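Local coordinates for CglIIR protein (PDB 6F1S), which forms part of the H subunit of the CglI restriction endonuclease, a probable NTP-hydrolysing helicase-like motor, of which this chain is the C-terminal domain, at residues 55-60 with 92-97; 78-83 with 123-128. All coordinates share one frame; numbering follows the deposited sequence.

Interaction 1 of 2, residues 55-60 with 92-97; sequences RAIITI and ARMVLR
Ile-57 and Ile-60 press down from helix 54-61 onto Ala-92 and Met-94 of strand 92-100, a worked case of a helix laying one apolar side on a sheet. The closest fit lies at the start of the strand, where Ile-57 CG1 stands 3.7 Å from Ala-92 CB. Because that CG1 branch is anti to the carbonyl carbon (chi1 -80°), it leans off the helix toward the strand, and its terminal CD1 comes within 4.2 Å of Met-94 SE. Residue 94 is a selenomethionine. Its chain runs straight out from the strand and bends only at the last torsion, chi3 78°, which swings the terminal methyl CE off to one flank of the selenium. Ile-60 meets it tip to tip, with CD1 placed 3.8 Å from SE and 4.0 Å from CE.

The motif is a helix packed on a mixed beta sheet; the axes of segments 55-60 and 92-97 approach to 9.7 Å, with their N-to-C directions 46° apart. Alternation along the strand does the sorting: Ala-92 and Met-94 face the helix, while Arg-93 between them points away and makes salt bridges with Asp-49 and Glu-121. Around the packed side chains, Ile-52 of the neighbouring strand touches both Ile-57 and Met-94, and Tyr-42 of helix 32-46 also reaches Met-94.

The outer side of the helix is quite different. Arg-55 and Thr-59 are exposed there and take no part in the packing. Thr-59 instead turns its hydroxyl back on its own helix, donating from OG1 to Arg-55 O over 2.8 Å. That carbonyl also receives Thr-59 N at 3.1 Å, and the two donors reach it from opposite faces of its plane, so a single oxygen is gripped twice by one residue.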
# COMPACT_ATOMS: atom_id res chain seq x y z
N ARG A 55 7.13 12.47 4.81
CA ARG A 55 7.13 12.06 6.21
C ARG A 55 5.82 11.37 6.61
O ARG A 55 5.82 10.47 7.45
CB ARG A 55 7.40 13.26 7.11
CG ARG A 55 7.40 12.92 8.58
CD ARG A 55 7.58 14.16 9.44
NE ARG A 55 7.44 13.83 10.85
CZ ARG A 55 7.54 14.72 11.83
NH1 ARG A 55 7.78 16.00 11.55
NH2 ARG A 55 7.40 14.34 13.09
N ALA A 56 4.72 11.80 6.01
CA ALA A 56 3.42 11.24 6.35
C ALA A 56 3.27 9.84 5.75
O ALA A 56 2.71 8.94 6.38
CB ALA A 56 2.30 12.15 5.87
N ILE A 57 3.77 9.68 4.53
CA ILE A 57 3.88 8.37 3.90
C ILE A 57 4.68 7.40 4.76
O ILE A 57 4.24 6.28 5.01
CB ILE A 57 4.55 8.48 2.51
CG1 ILE A 57 3.54 8.95 1.47
CG2 ILE A 57 5.11 7.14 2.08
CD1 ILE A 57 2.55 7.88 1.06
N ILE A 58 5.87 7.84 5.19
CA ILE A 58 6.75 7.00 5.99
C ILE A 58 6.03 6.49 7.23
O ILE A 58 6.08 5.30 7.55
CB ILE A 58 8.01 7.76 6.45
CG1 ILE A 58 8.80 8.30 5.27
CG2 ILE A 58 8.88 6.87 7.32
CD1 ILE A 58 9.28 7.24 4.34
N THR A 59 5.35 7.41 7.91
CA THR A 59 4.63 7.11 9.14
C THR A 59 3.60 6.02 8.93
O THR A 59 3.42 5.14 9.77
CB THR A 59 3.94 8.38 9.68
OG1 THR A 59 4.93 9.40 9.90
CG2 THR A 59 3.21 8.09 10.99
N ILE A 60 2.91 6.09 7.79
CA ILE A 60 1.91 5.10 7.42
C ILE A 60 2.57 3.75 7.13
O ILE A 60 2.10 2.71 7.58
CB ILE A 60 1.09 5.57 6.20
CG1 ILE A 60 0.16 6.71 6.61
CG2 ILE A 60 0.31 4.41 5.59
CD1 ILE A 60 -0.46 7.44 5.44
N ALA A 92 4.50 12.49 -2.60
CA ALA A 92 4.07 11.17 -3.01
C ALA A 92 2.59 11.20 -3.36
O ALA A 92 1.84 12.03 -2.85
CB ALA A 92 4.34 10.14 -1.92
N ARG A 93 2.18 10.30 -4.24
CA ARG A 93 0.78 10.11 -4.57
C ARG A 93 0.25 8.89 -3.80
O ARG A 93 0.91 7.85 -3.76
CB ARG A 93 0.59 9.94 -6.07
CG ARG A 93 -0.86 9.85 -6.53
CD ARG A 93 -0.93 9.77 -8.04
NE ARG A 93 -2.29 9.65 -8.55
CZ ARG A 93 -2.60 9.38 -9.81
NH1 ARG A 93 -1.64 9.19 -10.71
NH2 ARG A 93 -3.87 9.29 -10.18
N MSE A 94 -0.91 9.04 -3.19
CA MSE A 94 -1.50 7.94 -2.43
C MSE A 94 -2.93 7.66 -2.86
O MSE A 94 -3.77 8.56 -2.93
CB MSE A 94 -1.45 8.23 -0.92
CG MSE A 94 -1.94 7.05 -0.09
SE MSE A 94 -1.52 7.16 1.83
CE MSE A 94 -2.91 8.41 2.38
N VAL A 95 -3.18 6.39 -3.16
CA VAL A 95 -4.50 5.94 -3.59
C VAL A 95 -5.04 4.93 -2.58
O VAL A 95 -4.39 3.93 -2.27
CB VAL A 95 -4.45 5.32 -5.00
CG1 VAL A 95 -5.80 4.76 -5.41
CG2 VAL A 95 -3.96 6.35 -6.02
N LEU A 96 -6.22 5.22 -2.04
CA LEU A 96 -6.88 4.36 -1.07
C LEU A 96 -8.14 3.77 -1.68
O LEU A 96 -9.03 4.51 -2.07
CB LEU A 96 -7.25 5.13 0.20
CG LEU A 96 -6.17 5.95 0.92
CD1 LEU A 96 -6.76 6.67 2.13
CD2 LEU A 96 -5.01 5.06 1.34
N ARG A 97 -8.20 2.45 -1.76
CA ARG A 97 -9.39 1.76 -2.25
C ARG A 97 -9.99 0.89 -1.15
O ARG A 97 -9.27 0.17 -0.45
CB ARG A 97 -9.07 0.87 -3.46
CG ARG A 97 -8.33 1.57 -4.58
CD ARG A 97 -9.21 2.53 -5.34
NE ARG A 97 -8.51 3.01 -6.52
CZ ARG A 97 -8.74 4.18 -7.10
NH1 ARG A 97 -9.65 5.01 -6.60
NH2 ARG A 97 -8.05 4.53 -8.17

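Interaction 2 of 2, residues 78-83 with 123-128; sequences AALLDF and AHPLLI
Glu-121 OE1 accepts the backbone N-H groups of both Ala-123 and His-124, a double grip that probably steadies the loop leading into Pro-125, the residue on which Leu-80 and Phe-83 close. A further bond, from His-124 ND1 to Thr-91 O, ties the imidazole to the chain entering the adjacent strand. The contact itself is wholly apolar. Two side chains one helical turn apart, three residues along helix 73-86, share the single pyrrolidine ring between them. Leu-80 uses one methyl, CD2, which lies 3.7 Å from Pro-125 CB and 4.1 Å from Pro-125 CG. A chi1 of -62° sets CG beside the backbone N; the extended branch (chi2 179°) is CD1, which turns to helix 54-61, where Leu-80 touches Ile-57 and Ile-58, while CD2 branches off to the proline, although CB itself does not point there.

Pro-125 stands just ahead of strand 126-132, and the helix thus packs at the entrance to that strand rather than along it. The strand closes a beta-alpha-beta crossover: strand 92-100, helix 112-120 and strand 126-132 follow one another in the chain, and the two strands run parallel as neighbours. Leu-126 is directed away from helix 73-86 and meets Leu-117 of the crossover helix, on the other side of the sheet.

Phe-83 meets Pro-125 at CG, the carbon that Leu-80 CD2 also approaches. Its CD2 and CE2 are each 3.9 Å from Pro-125 CG, so the CD2-CE2 side of the phenyl ring borders the pyrrolidine obliquely. Leu-80 and Phe-83 each slide past the proline, which runs the opposite way, without meeting it end-on. Leu-80 and Pro-125 are buried, whereas Phe-83 remains partly exposed, with Leu-90, Leu-159 and Pro-160 also against it.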
# COMPACT_ATOMS: atom_id res chain seq x y z
N ALA A 78 13.88 4.50 2.40
CA ALA A 78 15.17 5.14 2.16
C ALA A 78 15.15 5.96 0.86
O ALA A 78 15.64 7.08 0.82
CB ALA A 78 16.28 4.10 2.11
N ALA A 79 14.55 5.39 -0.18
CA ALA A 79 14.42 6.08 -1.46
C ALA A 79 13.61 7.37 -1.32
O ALA A 79 13.95 8.39 -1.91
CB ALA A 79 13.77 5.17 -2.49
N LEU A 80 12.55 7.31 -0.52
CA LEU A 80 11.71 8.48 -0.30
C LEU A 80 12.47 9.59 0.41
O LEU A 80 12.29 10.77 0.09
CB LEU A 80 10.46 8.10 0.50
CG LEU A 80 9.53 7.09 -0.17
CD1 LEU A 80 8.36 6.79 0.74
CD2 LEU A 80 9.05 7.60 -1.52
N LEU A 81 13.31 9.22 1.37
CA LEU A 81 14.12 10.20 2.10
C LEU A 81 15.14 10.86 1.17
O LEU A 81 15.44 12.05 1.31
CB LEU A 81 14.82 9.55 3.29
CG LEU A 81 13.92 9.05 4.42
CD1 LEU A 81 14.74 8.47 5.56
CD2 LEU A 81 13.02 10.18 4.93
N ASP A 82 15.68 10.08 0.23
CA ASP A 82 16.58 10.63 -0.77
C ASP A 82 15.86 11.67 -1.62
O ASP A 82 16.44 12.70 -1.97
CB ASP A 82 17.14 9.51 -1.66
N PHE A 83 14.60 11.41 -1.94
CA PHE A 83 13.78 12.38 -2.66
C PHE A 83 13.55 13.65 -1.86
O PHE A 83 13.48 14.74 -2.42
CB PHE A 83 12.43 11.77 -3.04
CG PHE A 83 12.50 10.83 -4.20
CD1 PHE A 83 13.22 11.17 -5.33
CD2 PHE A 83 11.86 9.61 -4.17
CE1 PHE A 83 13.29 10.31 -6.41
CE2 PHE A 83 11.93 8.74 -5.23
CZ PHE A 83 12.65 9.09 -6.36
N ALA A 123 5.91 10.44 -12.31
CA ALA A 123 6.54 11.55 -11.60
C ALA A 123 6.56 11.31 -10.09
O ALA A 123 7.60 11.40 -9.45
CB ALA A 123 5.84 12.85 -11.91
N HIS A 124 5.39 11.01 -9.54
CA HIS A 124 5.26 10.85 -8.09
C HIS A 124 5.54 9.43 -7.64
O HIS A 124 5.05 8.47 -8.24
CB HIS A 124 3.85 11.24 -7.64
CG HIS A 124 3.51 12.69 -7.86
ND1 HIS A 124 3.96 13.69 -7.03
CD2 HIS A 124 2.76 13.29 -8.81
CE1 HIS A 124 3.51 14.85 -7.47
NE2 HIS A 124 2.77 14.64 -8.54
N PRO A 125 6.34 9.28 -6.57
CA PRO A 125 6.38 8.00 -5.87
C PRO A 125 4.95 7.63 -5.50
O PRO A 125 4.22 8.48 -5.00
CB PRO A 125 7.22 8.29 -4.63
CG PRO A 125 8.06 9.46 -5.01
CD PRO A 125 7.23 10.28 -5.95
N LEU A 126 4.54 6.39 -5.77
CA LEU A 126 3.14 6.02 -5.67
C LEU A 126 2.90 4.94 -4.61
O LEU A 126 3.56 3.91 -4.60
CB LEU A 126 2.64 5.53 -7.03
CG LEU A 126 1.18 5.09 -7.11
CD1 LEU A 126 0.25 6.25 -6.78
CD2 LEU A 126 0.85 4.51 -8.48
N LEU A 127 1.95 5.21 -3.71
CA LEU A 127 1.49 4.21 -2.76
C LEU A 127 0.00 3.93 -2.97
O LEU A 127 -0.83 4.83 -2.86
CB LEU A 127 1.73 4.66 -1.31
CG LEU A 127 1.16 3.78 -0.19
CD1 LEU A 127 1.87 2.43 -0.11
CD2 LEU A 127 1.19 4.48 1.18
N ILE A 128 -0.32 2.69 -3.29
CA ILE A 128 -1.71 2.27 -3.43
C ILE A 128 -2.06 1.34 -2.28
O ILE A 128 -1.38 0.33 -2.07
CB ILE A 128 -1.96 1.56 -4.78
CG1 ILE A 128 -1.56 2.47 -5.95
CG2 ILE A 128 -3.41 1.13 -4.89
CD1 ILE A 128 -1.82 1.86 -7.33

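Overall arrangement
The two interactions illustrate how one side of a sheet and its entrance take on successive helices. Both are buried and apolar, with no hydrogen bond across either, yet interaction 1 lies nearer the centre of the chain and buries more surface (175 against 101 Å²). It relies on two isoleucines, an alanine and a selenomethionine over a strand, whereas interaction 2 relies on a rigid ring before one, with Phe-83 alone of its touching residues partly exposed. Their strands are parallel neighbours, joined by probable hydrogen bonds from Arg-93 N to Pro-125 O and from Val-95 N to Leu-127 O, each 2.8 Å. The segments of interactions 1 and 2 alternate along the chain.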